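Long-range contact in 2,4-dihydroxyhept-2-ene-1,7-dioic acid aldolase (Kordia algicida OT-1, PDB 6BDE), which binds a b-type heme and, as a member of the H-NOX family, probably senses nitric oxide or oxygen: residues 86-96 against 147-155. The protein carries 1 engineered substitution. Numbering follows the deposited sequence.
Sequences LATYKDPIEML and MNKTFEHFN. With HEM (protoporphyrin IX containing Fe), chain B.
Pro92 is wedged between Phe151 and Phe154. Its CB lies over one face of the Phe151 ring, 3.9 Å from the centroid and 21° off the normal, which makes this a CH-pi contact, and the same CB also touches Phe154 CD1. Ile93 CD1 meets the rim of the Phe151 ring near its plane, while Leu96 CD1 comes within 3.6 Å of Phe151 CE2. Phe154, just past the end of its helix, keeps CG beside its own backbone N (chi1 -68°), which carries the ring against the backbone of 89-92. The backbone of Asp91 crosses one face, Tyr89 O lies in the ring plane 3.3 Å from Phe154 CE2, and Met95 SD sits at the edge, a Met-aromatic contact. Replacing Phe154 with alanine is likely to open a gap beside the 89-92 backbone, costing the Met95 sulfur its aromatic partner and Pro92 one of its two. Leu86 and His153 extend the close packing: Leu86 CD2 rests over a face of the His153 ring, 3.6 Å from the centroid, and His153 ND1 is buried with no polar partner in the model.

The loose side is at Lys90, whose exposed side chain comes no nearer than 5.0 Å to segment 147-155. It turns its amine back to Ala87 O (NZ to O 2.6 Å), so the side chain adds little to the interface. No hydrogen bond joins the segments.

The short helical segments 92-96 and 147-153 run at 141° to each other, their axes 9.6 Å apart, and a Schellman motif at Asn155 ends the second helix. At the heme end, Leu96 CD2 and Thr150 OG1 both approach the CMC methyl, and Met147 CE reaches HEM CBC at 3.4 Å; Thr150 OG1 is hydrogen-bonded to Leu146 O. Leu96, Met147 and Thr150 thus contribute part of the lining of the heme pocket of the H-NOX fold.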
loop_
_atom_site.group_PDB
_atom_site.type_symbol
_atom_site.label_atom_id
_atom_site.label_comp_id
_atom_site.label_asym_id
_atom_site.label_seq_id
_atom_site.Cartn_x
_atom_site.Cartn_y
_atom_site.Cartn_z
ATOM N N LEU A 86 0.566 6.242 -14.766
ATOM C CA LEU A 86 0.947 4.838 -14.876
ATOM C C LEU A 86 1.489 4.519 -16.264
ATOM O O LEU A 86 2.438 3.738 -16.402
ATOM C CB LEU A 86 -0.251 3.948 -14.545
ATOM C CG LEU A 86 -0.050 2.433 -14.574
ATOM C CD1 LEU A 86 1.056 2.015 -13.623
ATOM C CD2 LEU A 86 -1.350 1.722 -14.233
ATOM N N ALA A 87 0.903 5.117 -17.305
ATOM C CA ALA A 87 1.360 4.896 -18.671
ATOM C C ALA A 87 2.744 5.478 -18.933
ATOM O O ALA A 87 3.324 5.195 -19.986
ATOM C CB ALA A 87 0.358 5.486 -19.664
ATOM N N THR A 88 3.273 6.286 -18.012
ATOM C CA THR A 88 4.632 6.795 -18.160
ATOM C C THR A 88 5.650 5.660 -18.188
ATOM O O THR A 88 6.660 5.746 -18.896
ATOM C CB THR A 88 4.939 7.778 -17.024
ATOM O OG1 THR A 88 4.376 9.059 -17.334
ATOM C CG2 THR A 88 6.441 7.932 -16.800
ATOM N N TYR A 89 5.383 4.579 -17.464
ATOM C CA TYR A 89 6.336 3.494 -17.297
ATOM C C TYR A 89 5.981 2.307 -18.184
ATOM O O TYR A 89 4.811 2.037 -18.462
ATOM C CB TYR A 89 6.392 3.056 -15.834
ATOM C CG TYR A 89 6.786 4.183 -14.911
ATOM C CD1 TYR A 89 8.119 4.514 -14.723
ATOM C CD2 TYR A 89 5.822 4.933 -14.251
ATOM C CE1 TYR A 89 8.485 5.549 -13.891
ATOM C CE2 TYR A 89 6.179 5.973 -13.416
ATOM C CZ TYR A 89 7.511 6.276 -13.240
ATOM O OH TYR A 89 7.869 7.311 -12.409
ATOM N N LYS A 90 7.020 1.602 -18.632
ATOM C CA LYS A 90 6.872 0.397 -19.432
ATOM C C LYS A 90 7.488 -0.824 -18.767
ATOM O O LYS A 90 7.395 -1.927 -19.318
ATOM C CB LYS A 90 7.501 0.591 -20.820
ATOM C CG LYS A 90 6.615 1.307 -21.834
ATOM C CD LYS A 90 6.562 2.806 -21.584
ATOM C CE LYS A 90 5.448 3.459 -22.383
ATOM N NZ LYS A 90 5.122 4.816 -21.867
ATOM N N ASP A 91 8.115 -0.661 -17.600
ATOM C CA ASP A 91 8.816 -1.736 -16.919
ATOM C C ASP A 91 8.495 -1.655 -15.430
ATOM O O ASP A 91 8.518 -0.552 -14.853
ATOM C CB ASP A 91 10.326 -1.639 -17.154
ATOM C CG ASP A 91 11.099 -2.728 -16.443
ATOM O OD1 ASP A 91 11.200 -3.844 -16.994
ATOM O OD2 ASP A 91 11.610 -2.466 -15.334
ATOM N N PRO A 92 8.193 -2.784 -14.781
ATOM C CA PRO A 92 7.829 -2.725 -13.357
ATOM C C PRO A 92 8.990 -2.357 -12.449
ATOM O O PRO A 92 8.773 -1.690 -11.431
ATOM C CB PRO A 92 7.313 -4.141 -13.068
ATOM C CG PRO A 92 7.999 -4.999 -14.078
ATOM C CD PRO A 92 8.135 -4.156 -15.315
ATOM N N ILE A 93 10.213 -2.774 -12.781
ATOM C CA ILE A 93 11.361 -2.433 -11.946
ATOM C C ILE A 93 11.652 -0.939 -12.023
ATOM O O ILE A 93 11.945 -0.295 -11.008
ATOM C CB ILE A 93 12.584 -3.275 -12.355
ATOM C CG1 ILE A 93 12.388 -4.736 -11.944
ATOM C CG2 ILE A 93 13.858 -2.713 -11.738
ATOM C CD1 ILE A 93 12.330 -4.946 -10.449
ATOM N N GLU A 94 11.564 -0.360 -13.224
ATOM C CA GLU A 94 11.823 1.068 -13.379
ATOM C C GLU A 94 10.785 1.902 -12.639
ATOM O O GLU A 94 11.115 2.941 -12.054
ATOM C CB GLU A 94 11.850 1.438 -14.862
ATOM C CG GLU A 94 12.536 2.762 -15.158
ATOM C CD GLU A 94 14.031 2.712 -14.906
ATOM O OE1 GLU A 94 14.715 1.882 -15.541
ATOM O OE2 GLU A 94 14.521 3.502 -14.073
ATOM N N MET A 95 9.524 1.463 -12.651
ATOM C CA MET A 95 8.478 2.203 -11.953
ATOM C C MET A 95 8.685 2.163 -10.442
ATOM O O MET A 95 8.549 3.189 -9.765
ATOM C CB MET A 95 7.104 1.646 -12.323
ATOM C CG MET A 95 5.969 2.163 -11.455
ATOM S SD MET A 95 4.336 1.750 -12.099
ATOM C CE MET A 95 3.307 2.184 -10.699
ATOM N N LEU A 96 9.018 0.990 -9.898
ATOM C CA LEU A 96 9.238 0.880 -8.460
ATOM C C LEU A 96 10.466 1.665 -8.017
ATOM O O LEU A 96 10.482 2.216 -6.911
ATOM C CB LEU A 96 9.365 -0.590 -8.058
ATOM C CG LEU A 96 8.105 -1.443 -8.234
ATOM C CD1 LEU A 96 8.323 -2.845 -7.686
ATOM C CD2 LEU A 96 6.908 -0.782 -7.566
ATOM N N MET A 147 3.204 -3.367 -5.040
ATOM C CA MET A 147 4.278 -3.922 -5.856
ATOM C C MET A 147 3.816 -5.167 -6.603
ATOM O O MET A 147 4.168 -5.361 -7.772
ATOM C CB MET A 147 5.491 -4.246 -4.985
ATOM C CG MET A 147 6.228 -3.038 -4.430
ATOM S SD MET A 147 7.649 -3.563 -3.454
ATOM C CE MET A 147 8.269 -1.998 -2.846
ATOM N N ASN A 148 3.039 -6.028 -5.937
ATOM C CA ASN A 148 2.509 -7.222 -6.591
ATOM C C ASN A 148 1.721 -6.858 -7.842
ATOM O O ASN A 148 1.903 -7.461 -8.907
ATOM C CB ASN A 148 1.623 -8.006 -5.620
ATOM C CG ASN A 148 2.419 -8.759 -4.574
ATOM O OD1 ASN A 148 3.641 -8.875 -4.666
ATOM N ND2 ASN A 148 1.724 -9.282 -3.569
ATOM N N LYS A 149 0.837 -5.865 -7.730
ATOM C CA LYS A 149 0.007 -5.465 -8.857
ATOM C C LYS A 149 0.766 -4.637 -9.883
ATOM O O LYS A 149 0.330 -4.556 -11.037
ATOM C CB LYS A 149 -1.212 -4.689 -8.359
ATOM C CG LYS A 149 -2.231 -5.554 -7.637
ATOM C CD LYS A 149 -2.800 -6.612 -8.569
ATOM C CE LYS A 149 -3.761 -7.534 -7.841
ATOM N NZ LYS A 149 -4.406 -8.504 -8.769
ATOM N N THR A 150 1.883 -4.018 -9.493
ATOM C CA THR A 150 2.734 -3.346 -10.470
ATOM C C THR A 150 3.308 -4.351 -11.460
ATOM O O THR A 150 3.306 -4.118 -12.675
ATOM C CB THR A 150 3.858 -2.591 -9.757
ATOM O OG1 THR A 150 3.297 -1.561 -8.934
ATOM C CG2 THR A 150 4.809 -1.965 -10.771
ATOM N N PHE A 151 3.794 -5.486 -10.955
ATOM C CA PHE A 151 4.303 -6.529 -11.838
ATOM C C PHE A 151 3.179 -7.162 -12.649
ATOM O O PHE A 151 3.361 -7.475 -13.831
ATOM C CB PHE A 151 5.047 -7.586 -11.024
ATOM C CG PHE A 151 6.434 -7.173 -10.632
ATOM C CD1 PHE A 151 7.500 -7.394 -11.486
ATOM C CD2 PHE A 151 6.671 -6.551 -9.417
ATOM C CE1 PHE A 151 8.778 -7.007 -11.136
ATOM C CE2 PHE A 151 7.947 -6.162 -9.062
ATOM C CZ PHE A 151 9.002 -6.391 -9.923
ATOM N N GLU A 152 2.009 -7.350 -12.032
ATOM C CA GLU A 152 0.872 -7.907 -12.755
ATOM C C GLU A 152 0.411 -6.969 -13.864
ATOM O O GLU A 152 -0.022 -7.421 -14.931
ATOM C CB GLU A 152 -0.277 -8.195 -11.788
ATOM C CG GLU A 152 -1.516 -8.771 -12.459
ATOM C CD GLU A 152 -2.411 -9.524 -11.498
ATOM O OE1 GLU A 152 -3.534 -9.896 -11.899
ATOM O OE2 GLU A 152 -1.994 -9.741 -10.340
ATOM N N HIS A 153 0.497 -5.656 -13.627
ATOM C CA HIS A 153 0.087 -4.689 -14.640
ATOM C C HIS A 153 0.937 -4.813 -15.900
ATOM O O HIS A 153 0.433 -4.646 -17.017
ATOM C CB HIS A 153 0.168 -3.271 -14.076
ATOM C CG HIS A 153 -0.174 -2.206 -15.070
ATOM N ND1 HIS A 153 0.767 -1.341 -15.587
ATOM C CD2 HIS A 153 -1.352 -1.866 -15.644
ATOM C CE1 HIS A 153 0.183 -0.517 -16.438
ATOM N NE2 HIS A 153 -1.103 -0.813 -16.490
ATOM N N PHE A 154 2.226 -5.110 -15.741
ATOM C CA PHE A 154 3.135 -5.279 -16.865
ATOM C C PHE A 154 3.261 -6.734 -17.305
ATOM O O PHE A 154 4.257 -7.095 -17.945
ATOM C CB PHE A 154 4.513 -4.710 -16.516
ATOM C CG PHE A 154 4.526 -3.215 -16.363
ATOM C CD1 PHE A 154 4.731 -2.632 -15.122
ATOM C CD2 PHE A 154 4.329 -2.392 -17.458
ATOM C CE1 PHE A 154 4.741 -1.256 -14.978
ATOM C CE2 PHE A 154 4.338 -1.016 -17.321
ATOM C CZ PHE A 154 4.544 -0.448 -16.080
ATOM N N ASN A 155 2.272 -7.568 -16.980
ATOM C CA ASN A 155 2.255 -8.982 -17.361
ATOM C C ASN A 155 3.525 -9.693 -16.898
ATOM O O ASN A 155 4.160 -10.443 -17.642
ATOM C CB ASN A 155 2.052 -9.140 -18.869
ATOM C CG ASN A 155 0.794 -8.453 -19.359
ATOM O OD1 ASN A 155 -0.264 -8.552 -18.737
ATOM N ND2 ASN A 155 0.903 -7.743 -20.477
HETATM C CHA HEM B . 0.634 6.239 0.844
HETATM C CHB HEM B . -0.779 7.882 -4.134
HETATM C CHC HEM B . 2.574 4.111 -6.350
HETATM C CHD HEM B . 3.806 2.295 -1.359
HETATM C C1A HEM B . 0.118 6.825 -0.670
HETATM C C2A HEM B . -1.007 7.656 -0.462
HETATM C C3A HEM B . -1.348 8.058 -1.690
HETATM C C4A HEM B . -0.412 7.436 -2.539
HETATM C CMA HEM B . -2.493 8.990 -2.082
HETATM C CAA HEM B . -1.665 8.038 0.863
HETATM C CBA HEM B . -0.967 9.296 1.391
HETATM C CGA HEM B . -1.651 9.827 2.647
HETATM O O1A HEM B . -1.334 10.959 3.102
HETATM O O2A HEM B . -2.532 9.142 3.229
HETATM C C1B HEM B . 0.104 6.818 -5.043
HETATM C C2B HEM B . -0.196 6.701 -6.550
HETATM C C3B HEM B . 0.702 5.715 -7.055
HETATM C C4B HEM B . 1.502 5.282 -5.861
HETATM C CMB HEM B . -1.239 7.494 -7.338
HETATM C CAB HEM B . 0.849 5.212 -8.487
HETATM C CBB HEM B . 1.107 6.050 -9.470
HETATM C C1C HEM B . 3.031 3.405 -4.859
HETATM C C2C HEM B . 3.645 2.151 -5.071
HETATM C C3C HEM B . 3.946 1.709 -3.837
HETATM C C4C HEM B . 3.498 2.727 -2.973
HETATM C CMC HEM B . 3.912 1.455 -6.403
HETATM C CAC HEM B . 4.633 0.403 -3.455
HETATM C CBC HEM B . 5.902 0.412 -3.110
HETATM C C1D HEM B . 2.869 3.394 -0.512
HETATM C C2D HEM B . 2.752 2.941 0.924
HETATM C C3D HEM B . 1.940 3.925 1.549
HETATM C C4D HEM B . 1.585 4.951 0.451
HETATM C CMD HEM B . 3.379 1.711 1.576
HETATM C CAD HEM B . 1.511 3.954 3.016
HETATM C CBD HEM B . 2.070 5.182 3.728
HETATM C CGD HEM B . 3.347 4.793 4.462
HETATM O O1D HEM B . 3.892 3.685 4.218
HETATM O O2D HEM B . 3.851 5.584 5.302
HETATM N NA HEM B . 0.534 6.562 -1.980
HETATM N NB HEM B . 1.174 5.838 -4.522
HETATM N NC HEM B . 2.835 3.827 -3.539
HETATM N ND HEM B . 2.117 4.601 -0.955
HETATM FE FE HEM B . 2.094 5.531 -2.750
#